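Local structure of fructokinase (3C8U) at residues 35-46 / 126-134. The protein probably transfers a phosphate group from ATP to fructose, as a P-loop kinase of the fructokinase class. Numbering follows the deposited sequence. Where two conformers were deposited one is given.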
loop_
_atom_site.group_PDB
_atom_site.type_symbol
_atom_site.label_atom_id
_atom_site.label_comp_id
_atom_site.label_asym_id
_atom_site.label_seq_id
_atom_site.Cartn_x
_atom_site.Cartn_y
_atom_site.Cartn_z
ATOM N N LYS A 35 -4.026 -6.944 -0.323
ATOM C CA LYS A 35 -3.904 -6.020 -1.456
ATOM C C LYS A 35 -2.851 -6.475 -2.483
ATOM O O LYS A 35 -3.008 -6.261 -3.675
ATOM C CB LYS A 35 -3.675 -4.575 -0.982
ATOM C CG LYS A 35 -2.373 -4.318 -0.274
ATOM C CD LYS A 35 -2.398 -2.971 0.461
ATOM C CE LYS A 35 -1.598 -3.036 1.745
ATOM N NZ LYS A 35 -2.382 -3.684 2.870
ATOM N N SER A 36 -1.801 -7.142 -2.032
ATOM C CA SER A 36 -0.766 -7.580 -2.977
ATOM C C SER A 36 -1.271 -8.625 -3.979
ATOM O O SER A 36 -0.704 -8.798 -5.066
ATOM C CB SER A 36 0.485 -8.066 -2.236
ATOM O OG SER A 36 1.037 -7.014 -1.457
ATOM N N THR A 37 -2.351 -9.313 -3.611
ATOM C CA THR A 37 -2.940 -10.343 -4.487
ATOM C C THR A 37 -3.815 -9.747 -5.599
ATOM O O THR A 37 -4.172 -10.432 -6.569
ATOM C CB THR A 37 -3.796 -11.374 -3.713
ATOM O OG1 THR A 37 -4.951 -10.728 -3.180
ATOM C CG2 THR A 37 -3.005 -12.025 -2.607
ATOM N N LEU A 38 -4.104 -8.464 -5.457
ATOM C CA LEU A 38 -4.812 -7.664 -6.486
ATOM C C LEU A 38 -3.840 -6.787 -7.311
ATOM O O LEU A 38 -3.899 -6.736 -8.542
ATOM C CB LEU A 38 -5.910 -6.807 -5.838
ATOM C CG LEU A 38 -6.723 -5.942 -6.796
ATOM C CD1 LEU A 38 -7.491 -6.831 -7.800
ATOM C CD2 LEU A 38 -7.659 -5.017 -6.047
ATOM N N SER A 39 -2.894 -6.144 -6.637
ATOM C CA SER A 39 -2.018 -5.177 -7.331
ATOM C C SER A 39 -1.175 -5.834 -8.416
ATOM O O SER A 39 -1.006 -5.314 -9.529
ATOM C CB SER A 39 -1.108 -4.471 -6.327
ATOM O OG SER A 39 -0.313 -5.394 -5.614
ATOM N N ASN A 40 -0.635 -6.999 -8.070
ATOM C CA ASN A 40 0.253 -7.729 -8.983
ATOM C C ASN A 40 -0.440 -8.199 -10.283
ATOM O O ASN A 40 0.083 -7.958 -11.384
ATOM C CB ASN A 40 0.996 -8.841 -8.250
ATOM C CG ASN A 40 2.098 -8.274 -7.407
ATOM O OD1 ASN A 40 3.122 -7.901 -7.937
ATOM N ND2 ASN A 40 1.858 -8.113 -6.102
ATOM N N PRO A 41 -1.627 -8.833 -10.171
ATOM C CA PRO A 41 -2.322 -9.184 -11.391
ATOM C C PRO A 41 -2.766 -7.970 -12.202
ATOM O O PRO A 41 -2.791 -8.025 -13.420
ATOM C CB PRO A 41 -3.544 -9.956 -10.881
ATOM C CG PRO A 41 -3.065 -10.579 -9.610
ATOM C CD PRO A 41 -2.274 -9.449 -8.999
ATOM N N LEU A 42 -3.055 -6.879 -11.501
ATOM C CA LEU A 42 -3.417 -5.619 -12.169
ATOM C C LEU A 42 -2.230 -5.077 -12.947
ATOM O O LEU A 42 -2.391 -4.618 -14.068
ATOM C CB LEU A 42 -3.941 -4.564 -11.179
ATOM C CG LEU A 42 -4.221 -3.185 -11.820
ATOM C CD1 LEU A 42 -5.368 -3.249 -12.845
ATOM C CD2 LEU A 42 -4.486 -2.098 -10.773
ATOM N N ALA A 43 -1.033 -5.151 -12.339
ATOM C CA ALA A 43 0.209 -4.742 -13.009
ATOM C C ALA A 43 0.422 -5.547 -14.287
ATOM O O ALA A 43 0.820 -5.020 -15.340
ATOM C CB ALA A 43 1.479 -4.861 -12.030
ATOM N N ALA A 44 0.124 -6.834 -14.203
ATOM C CA ALA A 44 0.370 -7.752 -15.321
ATOM C C ALA A 44 -0.642 -7.472 -16.453
ATOM O O ALA A 44 -0.321 -7.525 -17.623
ATOM C CB ALA A 44 0.280 -9.221 -14.843
ATOM N N ALA A 45 -1.858 -7.142 -16.051
ATOM C CA ALA A 45 -2.957 -6.890 -16.988
ATOM C C ALA A 45 -2.661 -5.625 -17.776
ATOM O O ALA A 45 -2.821 -5.581 -18.994
ATOM C CB ALA A 45 -4.299 -6.788 -16.249
ATOM N N LEU A 46 -2.138 -4.626 -17.074
ATOM C CA LEU A 46 -1.829 -3.318 -17.709
ATOM C C LEU A 46 -0.635 -3.471 -18.670
ATOM O O LEU A 46 -0.633 -2.978 -19.817
ATOM C CB LEU A 46 -1.550 -2.247 -16.653
ATOM C CG LEU A 46 -2.764 -1.717 -15.844
ATOM C CD1 LEU A 46 -2.285 -1.044 -14.558
ATOM C CD2 LEU A 46 -3.632 -0.754 -16.671
ATOM N N VAL A 126 4.000 2.826 -15.522
ATOM C CA VAL A 126 3.015 2.982 -14.454
ATOM C C VAL A 126 3.491 2.278 -13.199
ATOM O O VAL A 126 3.821 1.105 -13.233
ATOM C CB VAL A 126 1.663 2.382 -14.864
ATOM C CG1 VAL A 126 0.635 2.455 -13.699
ATOM C CG2 VAL A 126 1.151 3.098 -16.141
ATOM N N ALA A 127 3.528 3.030 -12.108
ATOM C CA ALA A 127 3.805 2.483 -10.784
ATOM C C ALA A 127 2.494 2.395 -10.027
ATOM O O ALA A 127 1.764 3.387 -9.864
ATOM C CB ALA A 127 4.820 3.351 -10.008
ATOM N N ILE A 128 2.198 1.171 -9.613
ATOM C CA ILE A 128 1.056 0.892 -8.772
ATOM C C ILE A 128 1.617 0.883 -7.367
ATOM O O ILE A 128 2.360 -0.019 -6.992
ATOM C CB ILE A 128 0.384 -0.441 -9.058
ATOM C CG1 ILE A 128 -0.126 -0.485 -10.500
ATOM C CG2 ILE A 128 -0.745 -0.707 -8.024
ATOM C CD1 ILE A 128 -0.578 -1.833 -10.872
ATOM N N ILE A 129 1.263 1.930 -6.632
ATOM C CA ILE A 129 1.760 2.148 -5.273
ATOM C C ILE A 129 0.708 1.529 -4.378
ATOM O O ILE A 129 -0.463 1.851 -4.491
ATOM C CB ILE A 129 1.896 3.650 -4.930
ATOM C CG1 ILE A 129 2.694 4.421 -5.988
ATOM C CG2 ILE A 129 2.480 3.855 -3.488
ATOM C CD1 ILE A 129 3.992 3.831 -6.319
ATOM N N GLU A 130 1.130 0.594 -3.532
ATOM C CA GLU A 130 0.217 -0.120 -2.670
ATOM C C GLU A 130 0.561 0.106 -1.212
ATOM O O GLU A 130 1.706 0.073 -0.802
ATOM C CB GLU A 130 0.107 -1.620 -3.039
ATOM C CG GLU A 130 1.243 -2.471 -2.604
ATOM C CD GLU A 130 1.021 -3.951 -2.817
ATOM O OE1 GLU A 130 -0.029 -4.340 -3.357
ATOM O OE2 GLU A 130 1.944 -4.725 -2.483
ATOM N N GLY A 131 -0.477 0.394 -0.444
ATOM C CA GLY A 131 -0.332 0.593 1.022
ATOM C C GLY A 131 -1.636 0.763 1.761
ATOM O O GLY A 131 -2.698 0.798 1.181
ATOM N N ASN A 132 -1.539 0.947 3.063
ATOM C CA ASN A 132 -2.724 1.103 3.893
ATOM C C ASN A 132 -3.229 2.542 3.978
ATOM O O ASN A 132 -4.383 2.769 4.298
ATOM C CB ASN A 132 -2.443 0.534 5.290
ATOM C CG ASN A 132 -2.152 -0.954 5.250
ATOM O OD1 ASN A 132 -2.796 -1.702 4.493
ATOM N ND2 ASN A 132 -1.202 -1.390 6.038
ATOM N N TYR A 133 -2.335 3.504 3.728
ATOM C CA TYR A 133 -2.612 4.929 4.003
ATOM C C TYR A 133 -2.553 5.843 2.792
ATOM O O TYR A 133 -2.093 6.976 2.905
ATOM C CB TYR A 133 -1.661 5.457 5.098
ATOM C CG TYR A 133 -1.700 4.581 6.332
ATOM C CD1 TYR A 133 -2.873 4.449 7.072
ATOM C CD2 TYR A 133 -0.590 3.860 6.737
ATOM C CE1 TYR A 133 -2.926 3.624 8.186
ATOM C CE2 TYR A 133 -0.641 3.034 7.849
ATOM C CZ TYR A 133 -1.806 2.922 8.568
ATOM O OH TYR A 133 -1.850 2.094 9.677
ATOM N N LEU A 134 -3.068 5.355 1.655
ATOM C CA LEU A 134 -2.983 6.088 0.389
ATOM C C LEU A 134 -4.181 6.967 0.090
ATOM O O LEU A 134 -4.140 7.792 -0.827
ATOM C CB LEU A 134 -2.703 5.142 -0.776
ATOM C CG LEU A 134 -1.425 4.273 -0.627
ATOM C CD1 LEU A 134 -1.142 3.597 -1.988
ATOM C CD2 LEU A 134 -0.175 5.039 -0.098
HETATM O O HOH W 1 3.483 -6.397 -4.118
#
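Glu130, near the C-terminal end of strand 126-131, reaches up to the first turn of helix 36-46, and each of its carboxylate oxygens accepts a hydrogen bond from a serine. Ser39 OG lies 2.5 Å from Glu130 OE1, and Ser36 OG lies 2.7 Å from Glu130 OE2. The hydroxyls approach from opposite faces, 46° out of the carboxylate plane at OE1 and 36° at OE2, holding the group from both sides, with the acid extended beyond CG to span the gap. A water, its O 2.8 Å from Glu130 OE2, gives that oxygen a second donor and links it to ND2 of Asn40, whose amide is fixed by an almost straight bond to Ser36 O. Replacing Glu130 by an alanine would probably leave the hydroxyls of Ser36 and Ser39 without their carboxylate acceptors and the water with Asn40 alone of these two partners.

On the loop side, Lys35 was modelled in two conformers; in one, the chain bends at its outer torsions to carry the amine across Gly131, and Lys35 NZ donates to Asn132 OD1 at 2.6 Å.

Toward the other end the contact turns apolar: Ile128 CD1 fits among Leu42, Ala43 and Leu46, lying 3.8 Å from Ala43 CB. Farther out, Val55 of the adjacent strand 53-57 touches Ser39, Asn40 and Glu130, and helix 4-14 packs on Leu38 and Leu46.

Lys35 and Ser36 fit the end of a Walker A motif, with helix 36-46 running antiparallel (175°) to strand 126-131. Beside the P-loop strand 23-28, Glu130 is consistent with the Walker B position of P-loop kinases. Three donors, two hydroxyls and a water, thus grip its two oxygens and fix the carboxylate's rotation beside Ser36.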